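Local coordinates for protein mycobacterium tuberculosis paralogous family 11 (Mycobacterium smegmatis, PDB 4Y9I) that probably reduces quinones to quinols with the reduced deazaflavin cofactor F420, at residues R73-E84 against R106-E114. Numbering follows the deposited sequence.
Sequences RTARELEGEERE and RLIPVFIVE
Arg76 and Ile112 form a hydrogen-bonded pair between strand 110-113 and the 73-77 part of strand 68-77, antiparallel neighbours in a closed six-stranded barrel of the FMN-binding clan. Arg76 N reaches Ile112 O at 2.8 Å and Ile112 N answers to Arg76 O; Glu114 N to Thr74 O and Leu78 N to Val110 O extend the pairing at both ends. Beyond Leu78 a water bridges Leu78 O and Val110 N as the backbones diverge.

Charged groups meet beside the C-terminus. With CG anti to the backbone N (chi1 166°) and a bend at chi3, Arg76 presents its guanidinium side-on to the Glu114 carboxylate, the two planes 28° apart. NE meets Glu114 OE2 at 2.8 Å and NH2 meets Glu114 OE1 at 3.1 Å, both on the syn side, though tilted out of the carboxylate plane; Lys35 also pairs with OE1. Ile112 CG2 lies over one guanidinium face, toward its rim.

Arg83, from helix 80-93, is held differently. Its chain, extended as far as NE, brings NE and NH2 to a single acceptor, Ile108 O: NH2 at 2.7 Å on an in-plane lone pair, NE longer, less straight and tilted from the carbonyl plane. Leu107 CB lies over one face, toward the rim.

Apolar packing divides between the sheet faces. Leu78 CD2 meets Ile112 CG2 at 3.8 Å, near Trp86, while on the other face Ala75 CB packs on Phe111 CD2 and Val113 CG2.

The buried Arg83 thus has its guanidinium oriented by a backbone carbonyl, joining the helix to the loop before strand 110-113, while the Glu114 carboxylate, paired with both Arg76 and Lys35, is probably stabilised as the anion.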
# COMPACT_ATOMS: atom_id res chain seq x y z
N ARG A 73 3.96 6.81 10.02
CA ARG A 73 3.74 7.70 8.90
C ARG A 73 2.25 7.75 8.60
O ARG A 73 1.51 7.24 9.34
CB ARG A 73 4.54 7.18 7.69
CG ARG A 73 6.04 7.20 7.97
CD ARG A 73 6.62 8.57 8.38
NE ARG A 73 8.05 8.62 8.12
CZ ARG A 73 8.97 8.41 8.98
NH1 ARG A 73 8.70 8.14 10.23
NH2 ARG A 73 10.22 8.54 8.57
N THR A 74 1.88 8.43 7.54
CA THR A 74 0.48 8.67 7.25
C THR A 74 0.14 8.25 5.82
O THR A 74 0.83 8.60 4.87
CB THR A 74 0.12 10.16 7.37
OG1 THR A 74 0.57 10.66 8.63
CG2 THR A 74 -1.36 10.41 7.22
N ALA A 75 -0.85 7.35 5.72
CA ALA A 75 -1.38 6.87 4.46
C ALA A 75 -2.45 7.81 3.94
O ALA A 75 -3.43 8.11 4.67
CB ALA A 75 -1.97 5.49 4.69
N ARG A 76 -2.32 8.26 2.70
CA ARG A 76 -3.29 9.18 2.07
C ARG A 76 -3.70 8.60 0.71
O ARG A 76 -2.85 8.34 -0.16
CB ARG A 76 -2.61 10.56 1.93
CG ARG A 76 -3.30 11.56 1.03
CD ARG A 76 -2.64 12.95 1.13
NE ARG A 76 -1.25 13.00 0.68
CZ ARG A 76 -0.86 13.19 -0.57
NH1 ARG A 76 -1.77 13.34 -1.53
NH2 ARG A 76 0.43 13.26 -0.86
N GLU A 77 -4.98 8.46 0.48
CA GLU A 77 -5.49 7.97 -0.77
C GLU A 77 -5.29 9.02 -1.86
O GLU A 77 -5.72 10.18 -1.71
CB GLU A 77 -6.99 7.60 -0.65
CG GLU A 77 -7.53 6.86 -1.85
CD GLU A 77 -8.88 6.25 -1.64
OE1 GLU A 77 -9.45 6.46 -0.57
OE2 GLU A 77 -9.44 5.67 -2.60
N LEU A 78 -4.56 8.63 -2.90
CA LEU A 78 -4.18 9.50 -4.01
C LEU A 78 -5.32 9.69 -4.99
O LEU A 78 -6.21 8.83 -5.14
CB LEU A 78 -2.98 8.93 -4.76
CG LEU A 78 -1.73 8.87 -3.94
CD1 LEU A 78 -0.71 8.05 -4.72
CD2 LEU A 78 -1.19 10.27 -3.64
N GLU A 79 -5.26 10.85 -5.63
CA GLU A 79 -6.23 11.26 -6.64
C GLU A 79 -5.51 11.84 -7.82
O GLU A 79 -4.36 12.29 -7.72
CB GLU A 79 -7.17 12.33 -6.07
CG GLU A 79 -7.78 11.97 -4.73
CD GLU A 79 -8.86 12.97 -4.27
OE1 GLU A 79 -10.08 12.69 -4.43
OE2 GLU A 79 -8.45 14.03 -3.78
N GLY A 80 -6.23 11.91 -8.95
CA GLY A 80 -5.78 12.69 -10.01
C GLY A 80 -4.47 12.32 -10.63
O GLY A 80 -4.15 11.11 -10.75
N GLU A 81 -3.73 13.36 -11.04
CA GLU A 81 -2.41 13.15 -11.64
C GLU A 81 -1.39 12.48 -10.65
O GLU A 81 -0.49 11.75 -11.07
CB GLU A 81 -1.87 14.47 -12.22
CG GLU A 81 -2.73 14.92 -13.41
CD GLU A 81 -2.34 16.24 -14.10
OE1 GLU A 81 -1.74 17.15 -13.46
OE2 GLU A 81 -2.69 16.36 -15.31
N GLU A 82 -1.48 12.81 -9.39
CA GLU A 82 -0.57 12.18 -8.46
C GLU A 82 -0.81 10.66 -8.34
O GLU A 82 0.10 9.88 -8.28
CB GLU A 82 -0.65 12.89 -7.11
CG GLU A 82 0.29 14.12 -7.00
CD GLU A 82 1.60 14.04 -7.80
OE1 GLU A 82 1.66 14.63 -8.86
OE2 GLU A 82 2.53 13.44 -7.36
N ARG A 83 -2.05 10.27 -8.36
CA ARG A 83 -2.35 8.83 -8.42
C ARG A 83 -1.77 8.22 -9.67
O ARG A 83 -1.21 7.12 -9.67
CB ARG A 83 -3.84 8.52 -8.38
CG ARG A 83 -4.08 7.03 -8.25
CD ARG A 83 -5.50 6.66 -8.58
NE ARG A 83 -5.56 5.23 -8.77
CZ ARG A 83 -5.12 4.55 -9.84
NH1 ARG A 83 -4.73 5.16 -10.95
NH2 ARG A 83 -5.26 3.24 -9.88
N GLU A 84 -1.95 8.90 -10.78
CA GLU A 84 -1.43 8.39 -12.02
C GLU A 84 0.06 8.16 -11.96
O GLU A 84 0.55 7.22 -12.49
CB GLU A 84 -1.86 9.27 -13.24
CG GLU A 84 -3.37 9.25 -13.46
CD GLU A 84 -4.08 7.84 -13.38
OE1 GLU A 84 -4.01 7.09 -14.39
OE2 GLU A 84 -4.75 7.47 -12.36
N ARG A 106 -13.46 0.81 -12.10
CA ARG A 106 -13.09 1.67 -10.98
C ARG A 106 -11.58 1.64 -10.73
O ARG A 106 -10.99 0.55 -10.61
CB ARG A 106 -13.82 1.18 -9.77
CG ARG A 106 -13.48 1.79 -8.47
CD ARG A 106 -14.38 1.13 -7.41
NE ARG A 106 -15.82 1.44 -7.63
CZ ARG A 106 -16.42 2.57 -7.21
NH1 ARG A 106 -15.73 3.54 -6.55
NH2 ARG A 106 -17.69 2.73 -7.48
N LEU A 107 -10.96 2.81 -10.65
CA LEU A 107 -9.49 2.87 -10.41
C LEU A 107 -9.20 2.13 -9.14
O LEU A 107 -9.86 2.32 -8.05
CB LEU A 107 -8.99 4.29 -10.28
CG LEU A 107 -8.98 5.12 -11.53
CD1 LEU A 107 -8.48 6.51 -11.26
CD2 LEU A 107 -8.22 4.49 -12.68
N ILE A 108 -8.14 1.32 -9.20
CA ILE A 108 -7.64 0.66 -7.97
C ILE A 108 -7.10 1.76 -7.04
O ILE A 108 -6.25 2.54 -7.44
CB ILE A 108 -6.57 -0.41 -8.31
CG1 ILE A 108 -7.20 -1.55 -9.08
CG2 ILE A 108 -5.86 -0.96 -7.08
CD1 ILE A 108 -6.23 -2.46 -9.77
N PRO A 109 -7.56 1.78 -5.78
CA PRO A 109 -7.02 2.85 -4.91
C PRO A 109 -5.53 2.67 -4.71
O PRO A 109 -5.06 1.52 -4.58
CB PRO A 109 -7.77 2.66 -3.60
CG PRO A 109 -9.03 1.90 -3.99
CD PRO A 109 -8.62 1.01 -5.14
N VAL A 110 -4.81 3.79 -4.59
CA VAL A 110 -3.37 3.80 -4.25
C VAL A 110 -3.25 4.79 -3.17
O VAL A 110 -3.64 5.98 -3.35
CB VAL A 110 -2.48 4.17 -5.44
CG1 VAL A 110 -1.04 4.08 -5.11
CG2 VAL A 110 -2.89 3.27 -6.62
N PHE A 111 -2.60 4.37 -2.07
CA PHE A 111 -2.25 5.26 -0.98
C PHE A 111 -0.77 5.61 -1.04
O PHE A 111 0.09 4.73 -1.21
CB PHE A 111 -2.52 4.58 0.38
CG PHE A 111 -3.95 4.25 0.65
CD1 PHE A 111 -4.53 3.13 0.08
CD2 PHE A 111 -4.76 5.08 1.44
CE1 PHE A 111 -5.87 2.84 0.29
CE2 PHE A 111 -6.12 4.79 1.62
CZ PHE A 111 -6.67 3.66 1.07
N ILE A 112 -0.41 6.86 -0.83
CA ILE A 112 0.97 7.29 -0.54
C ILE A 112 1.18 7.20 1.00
O ILE A 112 0.25 7.51 1.75
CB ILE A 112 1.29 8.70 -1.08
CG1 ILE A 112 2.79 8.94 -1.06
CG2 ILE A 112 0.53 9.73 -0.29
CD1 ILE A 112 3.15 10.19 -1.82
N VAL A 113 2.35 6.73 1.38
CA VAL A 113 2.70 6.69 2.78
C VAL A 113 3.90 7.59 2.99
O VAL A 113 4.90 7.37 2.45
CB VAL A 113 2.94 5.25 3.24
CG1 VAL A 113 3.29 5.23 4.70
CG2 VAL A 113 1.71 4.39 3.00
N GLU A 114 3.70 8.60 3.81
CA GLU A 114 4.54 9.73 3.91
C GLU A 114 4.60 10.20 5.38
O GLU A 114 5.53 10.91 5.62
CB GLU A 114 4.07 10.87 2.95
CG GLU A 114 2.72 11.51 3.26
CD GLU A 114 2.09 12.33 2.14
OE1 GLU A 114 2.68 12.58 1.15
OE2 GLU A 114 0.98 12.75 2.30
O HOH W 1 8.31 9.23 5.60
O HOH W 2 -6.38 6.09 -5.44